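Local coordinates for protein putative branched-chain amino acid aminotransferase IlvE (Streptococcus mutans, PDB 4DQN) that probably transfers amino groups between branched-chain amino acids (leucine, isoleucine, valine) and 2-oxoglutarate, using pyridoxal 5'-phosphate as cofactor, at residues 282-287 with 294-299; 239-244 with 251-256; 231-236 with 315-320. All blocks are in the same frame, centred on the assembly; numbering follows the deposited sequence.

Interaction 1: 282-287 with 294-299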
ATOM      1  N   VAL A 282       4.706  17.431 -30.225  1.00 40.13           N
ATOM      2  CA  VAL A 282       5.938  18.121 -30.592  1.00 38.25           C
ATOM      3  C   VAL A 282       6.825  18.339 -29.355  1.00 36.99           C
ATOM      4  O   VAL A 282       8.056  18.439 -29.457  1.00 36.66           O
ATOM      5  CB  VAL A 282       5.593  19.443 -31.335  1.00 43.49           C
ATOM      6  CG1 VAL A 282       6.635  20.496 -31.121  1.00 47.24           C
ATOM      7  CG2 VAL A 282       5.410  19.174 -32.824  1.00 46.22           C
ATOM      8  N   GLU A 283       6.187  18.388 -28.185  1.00 34.64           N
ATOM      9  CA  GLU A 283       6.895  18.426 -26.901  1.00 35.98           C
ATOM     10  C   GLU A 283       6.148  17.576 -25.885  1.00 31.76           C
ATOM     11  O   GLU A 283       4.925  17.425 -25.974  1.00 35.77           O
ATOM     12  CB  GLU A 283       6.982  19.857 -26.351  1.00 34.60           C
ATOM     13  CG  GLU A 283       7.737  20.868 -27.198  1.00 36.78           C
ATOM     14  CD  GLU A 283       7.657  22.272 -26.599  1.00 39.55           C
ATOM     15  OE1 GLU A 283       7.645  22.393 -25.352  1.00 35.03           O
ATOM     16  OE2 GLU A 283       7.596  23.257 -27.365  1.00 37.64           O
ATOM     17  N   ALA A 284       6.873  17.052 -24.901  1.00 34.35           N
ATOM     18  CA  ALA A 284       6.251  16.294 -23.821  1.00 32.87           C
ATOM     19  C   ALA A 284       7.024  16.481 -22.529  1.00 31.61           C
ATOM     20  O   ALA A 284       8.228  16.724 -22.554  1.00 31.38           O
ATOM     21  CB  ALA A 284       6.186  14.811 -24.173  1.00 32.16           C
ATOM     22  N   GLY A 285       6.334  16.346 -21.399  1.00 31.26           N
ATOM     23  CA  GLY A 285       7.006  16.386 -20.116  1.00 32.35           C
ATOM     24  C   GLY A 285       6.224  15.723 -19.002  1.00 29.76           C
ATOM     25  O   GLY A 285       5.115  15.219 -19.203  1.00 30.97           O
ATOM     26  N   ALA A 286       6.821  15.724 -17.818  1.00 30.71           N
ATOM     27  CA  ALA A 286       6.160  15.264 -16.610  1.00 31.20           C
ATOM     28  C   ALA A 286       5.966  16.476 -15.719  1.00 31.77           C
ATOM     29  O   ALA A 286       6.798  17.386 -15.720  1.00 36.19           O
ATOM     30  CB  ALA A 286       7.028  14.218 -15.904  1.00 32.34           C
ATOM     31  N   CYS A 287       4.881  16.508 -14.956  1.00 31.24           N
ATOM     32  CA  CYS A 287       4.667  17.635 -14.052  1.00 31.00           C
ATOM     33  C   CYS A 287       4.239  17.175 -12.664  1.00 34.11           C
ATOM     34  O   CYS A 287       3.542  16.170 -12.521  1.00 33.56           O
ATOM     35  CB  CYS A 287       3.671  18.633 -14.640  1.00 29.05           C
ATOM     36  SG  CYS A 287       1.996  18.001 -14.882  1.00 31.08           S
ATOM     37  N   SER A 294       9.419  18.257 -15.620  1.00 32.91           N
ATOM     38  CA  SER A 294      10.577  17.504 -16.079  1.00 34.31           C
ATOM     39  C   SER A 294      10.386  17.247 -17.563  1.00 35.82           C
ATOM     40  O   SER A 294       9.586  16.393 -17.937  1.00 36.04           O
ATOM     41  CB  SER A 294      10.696  16.164 -15.343  1.00 39.83           C
ATOM     42  OG  SER A 294      10.778  16.352 -13.941  1.00 47.86           O
ATOM     43  N   PRO A 295      11.107  17.993 -18.414  1.00 34.24           N
ATOM     44  CA  PRO A 295      10.984  17.804 -19.867  1.00 35.77           C
ATOM     45  C   PRO A 295      11.380  16.387 -20.268  1.00 36.17           C
ATOM     46  O   PRO A 295      12.367  15.843 -19.750  1.00 36.12           O
ATOM     47  CB  PRO A 295      11.998  18.806 -20.440  1.00 38.94           C
ATOM     48  CG  PRO A 295      12.175  19.852 -19.346  1.00 40.69           C
ATOM     49  CD  PRO A 295      12.078  19.048 -18.068  1.00 39.11           C
ATOM     50  N   ILE A 296      10.610  15.776 -21.161  1.00 32.54           N
ATOM     51  CA  ILE A 296      10.956  14.436 -21.619  1.00 34.95           C
ATOM     52  C   ILE A 296      11.743  14.548 -22.916  1.00 34.22           C
ATOM     53  O   ILE A 296      11.284  15.173 -23.876  1.00 38.33           O
ATOM     54  CB  ILE A 296       9.696  13.545 -21.798  1.00 30.96           C
ATOM     55  CG1 ILE A 296       9.067  13.259 -20.430  1.00 31.13           C
ATOM     56  CG2 ILE A 296      10.045  12.245 -22.514  1.00 33.51           C
ATOM     57  CD1 ILE A 296       7.645  12.701 -20.486  1.00 34.85           C
ATOM     58  N   GLY A 297      12.946  13.980 -22.927  1.00 34.99           N
ATOM     59  CA  GLY A 297      13.739  13.916 -24.138  1.00 32.00           C
ATOM     60  C   GLY A 297      13.159  12.822 -25.006  1.00 35.03           C
ATOM     61  O   GLY A 297      12.489  13.089 -26.008  1.00 34.84           O
ATOM     62  N   GLY A 298      13.388  11.581 -24.591  1.00 35.96           N
ATOM     63  CA  GLY A 298      12.876  10.439 -25.319  1.00 37.27           C
ATOM     64  C   GLY A 298      12.182   9.433 -24.421  1.00 36.07           C
ATOM     65  O   GLY A 298      12.436   9.364 -23.210  1.00 33.81           O
ATOM     66  N   VAL A 299      11.292   8.653 -25.019  1.00 31.66           N
ATOM     67  CA  VAL A 299      10.620   7.573 -24.315  1.00 30.44           C
ATOM     68  C   VAL A 299      10.949   6.255 -25.025  1.00 34.27           C
ATOM     69  O   VAL A 299      10.801   6.154 -26.247  1.00 31.09           O
ATOM     70  CB  VAL A 299       9.093   7.796 -24.265  1.00 33.07           C
ATOM     71  CG1 VAL A 299       8.401   6.562 -23.720  1.00 35.65           C
ATOM     72  CG2 VAL A 299       8.765   8.998 -23.376  1.00 30.43           C
TER
HETATM   73  O   HOH W   1       9.751  17.064 -25.259  1.00 31.51           O

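Interaction 2: 239-244 with 251-256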
ATOM      1  N   PHE A 239      -2.600  21.595 -25.378  1.00 38.75           N
ATOM      2  CA  PHE A 239      -2.041  20.949 -24.193  1.00 37.31           C
ATOM      3  C   PHE A 239      -2.931  19.759 -23.868  1.00 35.53           C
ATOM      4  O   PHE A 239      -4.134  19.925 -23.618  1.00 37.02           O
ATOM      5  CB  PHE A 239      -2.054  21.944 -23.031  1.00 36.19           C
ATOM      6  CG  PHE A 239      -1.442  21.427 -21.757  1.00 32.59           C
ATOM      7  CD1 PHE A 239      -2.194  20.690 -20.856  1.00 35.93           C
ATOM      8  CD2 PHE A 239      -0.123  21.723 -21.440  1.00 35.55           C
ATOM      9  CE1 PHE A 239      -1.639  20.227 -19.665  1.00 32.14           C
ATOM     10  CE2 PHE A 239       0.443  21.263 -20.257  1.00 34.36           C
ATOM     11  CZ  PHE A 239      -0.319  20.516 -19.368  1.00 32.25           C
ATOM     12  N   ILE A 240      -2.355  18.557 -23.873  1.00 33.61           N
ATOM     13  CA  ILE A 240      -3.137  17.358 -23.596  1.00 34.62           C
ATOM     14  C   ILE A 240      -2.508  16.523 -22.476  1.00 34.86           C
ATOM     15  O   ILE A 240      -1.306  16.226 -22.496  1.00 30.41           O
ATOM     16  CB  ILE A 240      -3.343  16.499 -24.868  1.00 35.18           C
ATOM     17  CG1 ILE A 240      -3.968  17.346 -25.986  1.00 36.60           C
ATOM     18  CG2 ILE A 240      -4.232  15.311 -24.559  1.00 31.45           C
ATOM     19  CD1 ILE A 240      -4.223  16.577 -27.276  1.00 41.72           C
ATOM     20  N   THR A 241      -3.320  16.172 -21.484  1.00 33.32           N
ATOM     21  CA  THR A 241      -2.837  15.368 -20.357  1.00 34.58           C
ATOM     22  C   THR A 241      -3.803  14.207 -20.163  1.00 36.40           C
ATOM     23  O   THR A 241      -5.004  14.372 -20.373  1.00 36.36           O
ATOM     24  CB  THR A 241      -2.717  16.228 -19.066  1.00 35.98           C
ATOM     25  OG1 THR A 241      -2.104  15.477 -18.005  1.00 31.29           O
ATOM     26  CG2 THR A 241      -4.077  16.715 -18.615  1.00 34.26           C
ATOM     27  N   PRO A 242      -3.285  13.023 -19.789  1.00 34.97           N
ATOM     28  CA  PRO A 242      -4.136  11.843 -19.597  1.00 35.43           C
ATOM     29  C   PRO A 242      -5.218  12.026 -18.536  1.00 36.69           C
ATOM     30  O   PRO A 242      -5.009  12.645 -17.486  1.00 33.80           O
ATOM     31  CB  PRO A 242      -3.140  10.770 -19.132  1.00 32.12           C
ATOM     32  CG  PRO A 242      -1.850  11.182 -19.765  1.00 32.36           C
ATOM     33  CD  PRO A 242      -1.854  12.688 -19.681  1.00 30.75           C
ATOM     34  N   LEU A 243      -6.389  11.475 -18.827  1.00 38.25           N
ATOM     35  CA  LEU A 243      -7.450  11.393 -17.843  1.00 43.98           C
ATOM     36  C   LEU A 243      -7.864   9.942 -17.621  1.00 48.31           C
ATOM     37  O   LEU A 243      -8.401   9.285 -18.518  1.00 47.30           O
ATOM     38  CB  LEU A 243      -8.657  12.205 -18.303  1.00 48.88           C
ATOM     39  CG  LEU A 243      -9.908  12.100 -17.427  1.00 53.03           C
ATOM     40  CD1 LEU A 243      -9.585  12.312 -15.935  1.00 50.62           C
ATOM     41  CD2 LEU A 243     -10.924  13.110 -17.920  1.00 52.33           C
ATOM     42  N   SER A 244      -7.620   9.444 -16.417  1.00 49.36           N
ATOM     43  CA  SER A 244      -8.085   8.118 -16.039  1.00 49.45           C
ATOM     44  C   SER A 244      -8.460   8.154 -14.574  1.00 45.87           C
ATOM     45  O   SER A 244      -7.929   8.970 -13.823  1.00 51.27           O
ATOM     46  CB  SER A 244      -6.997   7.068 -16.286  1.00 50.86           C
ATOM     47  OG  SER A 244      -7.037   6.042 -15.299  1.00 45.63           O
ATOM     48  N   VAL A 251      -1.721  18.734  -8.565  1.00 34.89           N
ATOM     49  CA  VAL A 251      -2.054  20.160  -8.500  1.00 32.20           C
ATOM     50  C   VAL A 251      -1.330  20.888  -9.634  1.00 32.18           C
ATOM     51  O   VAL A 251      -1.855  21.824 -10.247  1.00 32.65           O
ATOM     52  CB  VAL A 251      -1.651  20.744  -7.135  1.00 31.18           C
ATOM     53  CG1 VAL A 251      -2.096  22.193  -7.013  1.00 32.52           C
ATOM     54  CG2 VAL A 251      -2.270  19.925  -6.013  1.00 31.00           C
ATOM     55  N   THR A 252      -0.122  20.428  -9.929  1.00 30.07           N
ATOM     56  CA  THR A 252       0.678  21.015 -10.999  1.00 32.87           C
ATOM     57  C   THR A 252      -0.017  20.868 -12.356  1.00 35.90           C
ATOM     58  O   THR A 252      -0.061  21.819 -13.141  1.00 29.59           O
ATOM     59  CB  THR A 252       2.085  20.392 -11.025  1.00 30.22           C
ATOM     60  OG1 THR A 252       2.628  20.426  -9.698  1.00 27.52           O
ATOM     61  CG2 THR A 252       3.016  21.182 -11.942  1.00 32.08           C
ATOM     62  N   LYS A 253      -0.592  19.694 -12.617  1.00 33.74           N
ATOM     63  CA  LYS A 253      -1.323  19.469 -13.868  1.00 29.28           C
ATOM     64  C   LYS A 253      -2.518  20.398 -14.038  1.00 30.38           C
ATOM     65  O   LYS A 253      -2.715  20.973 -15.112  1.00 33.07           O
ATOM     66  CB  LYS A 253      -1.799  18.015 -13.979  1.00 33.97           C
ATOM     67  CG  LYS A 253      -2.919  17.870 -15.002  1.00 38.05           C
ATOM     68  CD  LYS A 253      -3.463  16.459 -15.103  1.00 45.45           C
ATOM     69  CE  LYS A 253      -4.484  16.151 -14.025  1.00 43.48           C
ATOM     70  NZ  LYS A 253      -4.955  14.736 -14.184  1.00 48.35           N
ATOM     71  N   TYR A 254      -3.320  20.551 -12.988  1.00 30.96           N
ATOM     72  CA  TYR A 254      -4.475  21.435 -13.078  1.00 32.09           C
ATOM     73  C   TYR A 254      -4.030  22.870 -13.286  1.00 32.75           C
ATOM     74  O   TYR A 254      -4.634  23.606 -14.071  1.00 33.55           O
ATOM     75  CB  TYR A 254      -5.356  21.310 -11.832  1.00 37.27           C
ATOM     76  CG  TYR A 254      -6.139  20.022 -11.823  1.00 40.55           C
ATOM     77  CD1 TYR A 254      -6.705  19.538 -12.997  1.00 43.26           C
ATOM     78  CD2 TYR A 254      -6.280  19.273 -10.662  1.00 44.53           C
ATOM     79  CE1 TYR A 254      -7.411  18.360 -13.017  1.00 50.76           C
ATOM     80  CE2 TYR A 254      -6.988  18.081 -10.670  1.00 50.02           C
ATOM     81  CZ  TYR A 254      -7.549  17.632 -11.856  1.00 50.94           C
ATOM     82  OH  TYR A 254      -8.255  16.450 -11.893  1.00 57.98           O
ATOM     83  N   SER A 255      -2.968  23.258 -12.586  1.00 30.66           N
ATOM     84  CA  SER A 255      -2.392  24.597 -12.736  1.00 33.34           C
ATOM     85  C   SER A 255      -1.893  24.860 -14.162  1.00 31.48           C
ATOM     86  O   SER A 255      -2.101  25.950 -14.706  1.00 29.48           O
ATOM     87  CB  SER A 255      -1.255  24.778 -11.729  1.00 31.60           C
ATOM     88  OG  SER A 255      -1.757  24.650 -10.406  1.00 31.12           O
ATOM     89  N   LEU A 256      -1.242  23.862 -14.761  1.00 29.37           N
ATOM     90  CA  LEU A 256      -0.720  23.977 -16.123  1.00 30.45           C
ATOM     91  C   LEU A 256      -1.854  24.038 -17.139  1.00 32.95           C
ATOM     92  O   LEU A 256      -1.808  24.835 -18.084  1.00 31.81           O
ATOM     93  CB  LEU A 256       0.233  22.817 -16.446  1.00 31.69           C
ATOM     94  CG  LEU A 256       1.608  22.942 -15.773  1.00 33.15           C
ATOM     95  CD1 LEU A 256       2.505  21.762 -16.080  1.00 30.04           C
ATOM     96  CD2 LEU A 256       2.294  24.253 -16.192  1.00 30.74           C
TER
HETATM   97  O   HOH W   2      -2.772  13.598 -16.430  1.00 34.19           O

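Interaction 3: 231-236 with 315-320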
ATOM      1  N   PHE A 231       2.168  15.251 -19.813  1.00 32.71           N
ATOM      2  CA  PHE A 231       1.477  16.210 -20.677  1.00 33.14           C
ATOM      3  C   PHE A 231       2.175  16.238 -22.032  1.00 33.64           C
ATOM      4  O   PHE A 231       3.387  16.052 -22.123  1.00 29.17           O
ATOM      5  CB  PHE A 231       1.387  17.627 -20.055  1.00 31.49           C
ATOM      6  CG  PHE A 231       2.705  18.379 -20.022  1.00 33.09           C
ATOM      7  CD1 PHE A 231       3.528  18.315 -18.901  1.00 31.24           C
ATOM      8  CD2 PHE A 231       3.116  19.147 -21.107  1.00 33.71           C
ATOM      9  CE1 PHE A 231       4.738  18.999 -18.865  1.00 33.07           C
ATOM     10  CE2 PHE A 231       4.330  19.823 -21.085  1.00 31.65           C
ATOM     11  CZ  PHE A 231       5.141  19.752 -19.962  1.00 31.81           C
ATOM     12  N   GLY A 232       1.403  16.446 -23.094  1.00 31.53           N
ATOM     13  CA  GLY A 232       1.998  16.608 -24.405  1.00 33.84           C
ATOM     14  C   GLY A 232       1.530  17.895 -25.055  1.00 32.32           C
ATOM     15  O   GLY A 232       0.429  18.379 -24.773  1.00 33.28           O
ATOM     16  N   ILE A 233       2.372  18.458 -25.918  1.00 36.64           N
ATOM     17  CA  ILE A 233       1.991  19.625 -26.705  1.00 38.17           C
ATOM     18  C   ILE A 233       1.944  19.226 -28.175  1.00 38.31           C
ATOM     19  O   ILE A 233       2.924  18.702 -28.703  1.00 38.51           O
ATOM     20  CB  ILE A 233       2.978  20.798 -26.513  1.00 38.92           C
ATOM     21  CG1 ILE A 233       2.601  21.610 -25.277  1.00 44.69           C
ATOM     22  CG2 ILE A 233       2.894  21.768 -27.663  1.00 42.31           C
ATOM     23  CD1 ILE A 233       2.998  20.992 -24.021  1.00 42.60           C
ATOM     24  N   THR A 234       0.805  19.457 -28.830  1.00 41.21           N
ATOM     25  CA  THR A 234       0.659  19.131 -30.255  1.00 42.92           C
ATOM     26  C   THR A 234       1.180  20.260 -31.141  1.00 45.42           C
ATOM     27  O   THR A 234       1.409  21.370 -30.657  1.00 40.94           O
ATOM     28  CB  THR A 234      -0.809  18.890 -30.624  1.00 42.94           C
ATOM     29  OG1 THR A 234      -1.531  20.128 -30.546  1.00 44.53           O
ATOM     30  CG2 THR A 234      -1.436  17.885 -29.680  1.00 42.68           C
ATOM     31  N   LYS A 235       1.346  19.977 -32.436  1.00 47.76           N
ATOM     32  CA  LYS A 235       1.756  20.985 -33.430  1.00 51.81           C
ATOM     33  C   LYS A 235       0.788  22.164 -33.514  1.00 50.06           C
ATOM     34  O   LYS A 235       1.171  23.272 -33.907  1.00 55.61           O
ATOM     35  CB  LYS A 235       1.878  20.356 -34.824  1.00 54.61           C
ATOM     36  CG  LYS A 235       0.535  19.943 -35.431  1.00 59.27           C
ATOM     37  CD  LYS A 235       0.641  19.617 -36.919  1.00 61.75           C
ATOM     38  CE  LYS A 235      -0.719  19.236 -37.493  1.00 64.30           C
ATOM     39  NZ  LYS A 235      -1.709  20.346 -37.396  1.00 61.36           N
ATOM     40  N   ASP A 236      -0.470  21.926 -33.161  1.00 49.71           N
ATOM     41  CA  ASP A 236      -1.468  22.989 -33.165  1.00 51.12           C
ATOM     42  C   ASP A 236      -1.570  23.639 -31.791  1.00 48.57           C
ATOM     43  O   ASP A 236      -2.630  24.139 -31.408  1.00 48.59           O
ATOM     44  CB  ASP A 236      -2.825  22.438 -33.597  1.00 52.10           C
ATOM     45  CG  ASP A 236      -2.792  21.872 -34.998  1.00 56.27           C
ATOM     46  OD1 ASP A 236      -1.969  22.344 -35.811  1.00 59.30           O
ATOM     47  OD2 ASP A 236      -3.581  20.951 -35.286  1.00 59.07           O
ATOM     48  N   GLY A 315      11.816  22.213 -25.366  1.00 37.35           N
ATOM     49  CA  GLY A 315      10.958  22.956 -26.267  1.00 38.77           C
ATOM     50  C   GLY A 315      10.491  24.292 -25.727  1.00 38.14           C
ATOM     51  O   GLY A 315      10.427  24.495 -24.510  1.00 37.46           O
ATOM     52  N   PRO A 316      10.158  25.210 -26.642  1.00 40.18           N
ATOM     53  CA  PRO A 316       9.703  26.570 -26.349  1.00 36.24           C
ATOM     54  C   PRO A 316       8.428  26.635 -25.521  1.00 37.57           C
ATOM     55  O   PRO A 316       8.334  27.506 -24.652  1.00 35.55           O
ATOM     56  CB  PRO A 316       9.442  27.161 -27.747  1.00 37.31           C
ATOM     57  CG  PRO A 316       9.357  25.971 -28.676  1.00 38.65           C
ATOM     58  CD  PRO A 316      10.332  24.996 -28.090  1.00 36.37           C
ATOM     59  N   VAL A 317       7.456  25.767 -25.794  1.00 34.90           N
ATOM     60  CA  VAL A 317       6.173  25.843 -25.098  1.00 37.31           C
ATOM     61  C   VAL A 317       6.356  25.370 -23.660  1.00 35.35           C
ATOM     62  O   VAL A 317       5.825  25.980 -22.722  1.00 33.06           O
ATOM     63  CB  VAL A 317       5.070  25.018 -25.820  1.00 38.33           C
ATOM     64  CG1 VAL A 317       3.763  25.028 -25.017  1.00 36.78           C
ATOM     65  CG2 VAL A 317       4.839  25.553 -27.232  1.00 38.91           C
ATOM     66  N   THR A 318       7.122  24.293 -23.489  1.00 32.93           N
ATOM     67  CA  THR A 318       7.487  23.818 -22.154  1.00 32.49           C
ATOM     68  C   THR A 318       8.183  24.944 -21.386  1.00 32.30           C
ATOM     69  O   THR A 318       7.845  25.229 -20.239  1.00 29.64           O
ATOM     70  CB  THR A 318       8.406  22.573 -22.207  1.00 32.63           C
ATOM     71  OG1 THR A 318       7.705  21.483 -22.823  1.00 33.05           O
ATOM     72  CG2 THR A 318       8.829  22.147 -20.800  1.00 34.00           C
ATOM     73  N   HIS A 319       9.143  25.597 -22.034  1.00 33.10           N
ATOM     74  CA  HIS A 319       9.850  26.716 -21.409  1.00 33.95           C
ATOM     75  C   HIS A 319       8.898  27.807 -20.940  1.00 30.58           C
ATOM     76  O   HIS A 319       9.043  28.339 -19.841  1.00 32.90           O
ATOM     77  CB  HIS A 319      10.853  27.322 -22.390  1.00 36.88           C
ATOM     78  CG  HIS A 319      12.258  26.846 -22.198  1.00 36.79           C
ATOM     79  ND1 HIS A 319      12.918  26.067 -23.127  1.00 43.99           N
ATOM     80  CD2 HIS A 319      13.142  27.064 -21.196  1.00 38.97           C
ATOM     81  CE1 HIS A 319      14.140  25.809 -22.693  1.00 42.20           C
ATOM     82  NE2 HIS A 319      14.301  26.401 -21.523  1.00 43.92           N
ATOM     83  N   LYS A 320       7.927  28.139 -21.784  1.00 31.37           N
ATOM     84  CA  LYS A 320       6.987  29.224 -21.505  1.00 36.47           C
ATOM     85  C   LYS A 320       6.068  28.894 -20.340  1.00 33.53           C
ATOM     86  O   LYS A 320       5.762  29.752 -19.514  1.00 28.99           O
ATOM     87  CB  LYS A 320       6.141  29.527 -22.749  1.00 37.25           C
ATOM     88  CG  LYS A 320       6.770  30.538 -23.699  1.00 42.54           C
ATOM     89  CD  LYS A 320       6.200  30.391 -25.106  1.00 47.90           C
ATOM     90  CE  LYS A 320       4.689  30.190 -25.082  1.00 48.89           C
ATOM     91  NZ  LYS A 320       4.145  29.775 -26.424  1.00 51.57           N
TER

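Interaction 1: 282-287 with 294-299
Ile296 lays its longer branch across the backbone of Gly285, with CD1 3.7 Å from Gly285 C and CG1 3.8 Å from Gly285 CA. It is the first torsion that sends CG1 there, setting it anti to the carbonyl carbon (chi1 -68°). At its root, Ile296 CB lies 4.4 Å from Ala284 CB, where a small methyl fits because Phe230 and Phe308 also cover Ala284 and touch Ile296. One step along, Ala286 and Ser294 stand side by side on one face of the sheet, their CB atoms 4.2 Å apart. Strands 281-288 and 292-301 form an antiparallel beta hairpin here. Ala286 and Ser294 are a hydrogen-bonded pair, linked by Ala286 N to Ser294 O and Ser294 N to Ala286 O, both fairly straight. Gly285 and Pro295 make the next, non-hydrogen-bonded pair, where the missing N-H of proline costs no rung of this hairpin, since in such a pair that position points away from the partner strand. With no side chain on Gly285, its CA can come within 3.4 Å of Ser294 O. The short strand axes are inclined at 135°, far from strictly antiparallel. A third bond runs from Ile296 N to Ala284 O at 2.9 Å, and beyond it a water accepts from Ala284 N and donates to Ile296 O at 2.8 Å. On its other edge strand 281-288 carries a classic beta bulge, Val282 and Glu283 both facing Ile233.

Interaction 2: 239-244 with 251-256
The ring of Phe239 comes up to Leu256 obliquely, its CZ 3.8 Å and its CE2 4.1 Å from Leu256 CB. With CG anti to the backbone N (chi1 -177°), the ring reaches out from the strand to the helix, and it also meets the ring of Phe231 on the neighbouring strand, their planes only about 10° apart. This is the first half of a beta-alpha-beta crossover: strand 238-241 leads into helix 251-262, which returns to the parallel neighbour 267-270. Aromatic and aliphatic groups suit this buried layer between sheet and helix. Further along, Lys253 runs across Thr241 at about a right angle and spends its aliphatic length on it, CD lying 3.4 Å from Thr241 OG1 and 3.6 Å from Thr241 CG2. Threonine, with a methyl and a hydroxyl, can receive both the hydrocarbon of the lysine and polar partners; its OG1 is hydrogen-bonded to Phe230 O. A bend at chi3 (82°) turns the lysine tip toward Pro242, and the ammonium has a long, weak ion pair with Glu270. The side chain of Lys253 is about 12 Å from that of Lys188, predicted to carry the cofactor, which is not attached here. A water donates to Pro242 O at 2.7 Å; it also lies very close to Thr241 OG1, a contact too short to be trusted in detail, and Lys253 NZ reaches it weakly, at 3.3 Å.

Interaction 3: 231-236 with 315-320
Ile233 points its CB from strand 228-234 toward Val317 on the helix, and the atoms beyond it divide the work. CG1, placed anti to the carbonyl carbon (chi1 -85°), makes the closest approach, 3.6 Å from Val317 CG1. CG2, the other branch, stands off, about 4.3 Å from each of Val317 CB, CG1 and CG2. From CG1 the chain bends (chi2 78°), turning the tip back along its own strand, where CD1 ends at the edge of the Phe231 ring and in its plane. Two beta-branched residues fit well here, since each offers methyl groups close to its backbone and fills the gap between sheet and helix without a long side chain. The N-terminal turn of helix 316-329 thus packs on a face of the mixed sheet, with Gly315 at the N-cap position and Gly315 O accepting from His319 N. Thr318 meets the same ring: its OG1 lies at the ring's edge, near its plane, 4.1 Å from Phe231 CE2. That hydroxyl is held by a hydrogen bond to Glu283 on strand 281-288, whose other carboxylate oxygen takes the N-H of Val317. Acidic glutamate is apt beside this helix start, where it would probably be stabilised by the helix dipole. Pro316, lacking an N-H, suits the first turn, in which backbone nitrogens have no acceptor earlier in the helix.

Overall arrangement
All three contacts involve the mixed sheet of this class-IV aminotransferase: interaction 1 lies within it, interactions 2 and 3 between it and a helix. Interactions 1 and 3 are nearest, their centres 9 Å apart, while interaction 2 lies 14 Å from the first and 13 Å from the third. Along the chain, interaction 2 closes before interaction 1 opens, and both are nested within the long loop closed by interaction 3. Cys287 packs on Lys253 and Leu256, and the Ile240-Gly232 backbone bond joins the strands of interactions 2 and 3. Strands 238-241, 228-234 and 281-288 thus form one continuous piece of sheet on which both helices pack, interactions 1 and 3 lying away from the annotated cofactor lysine.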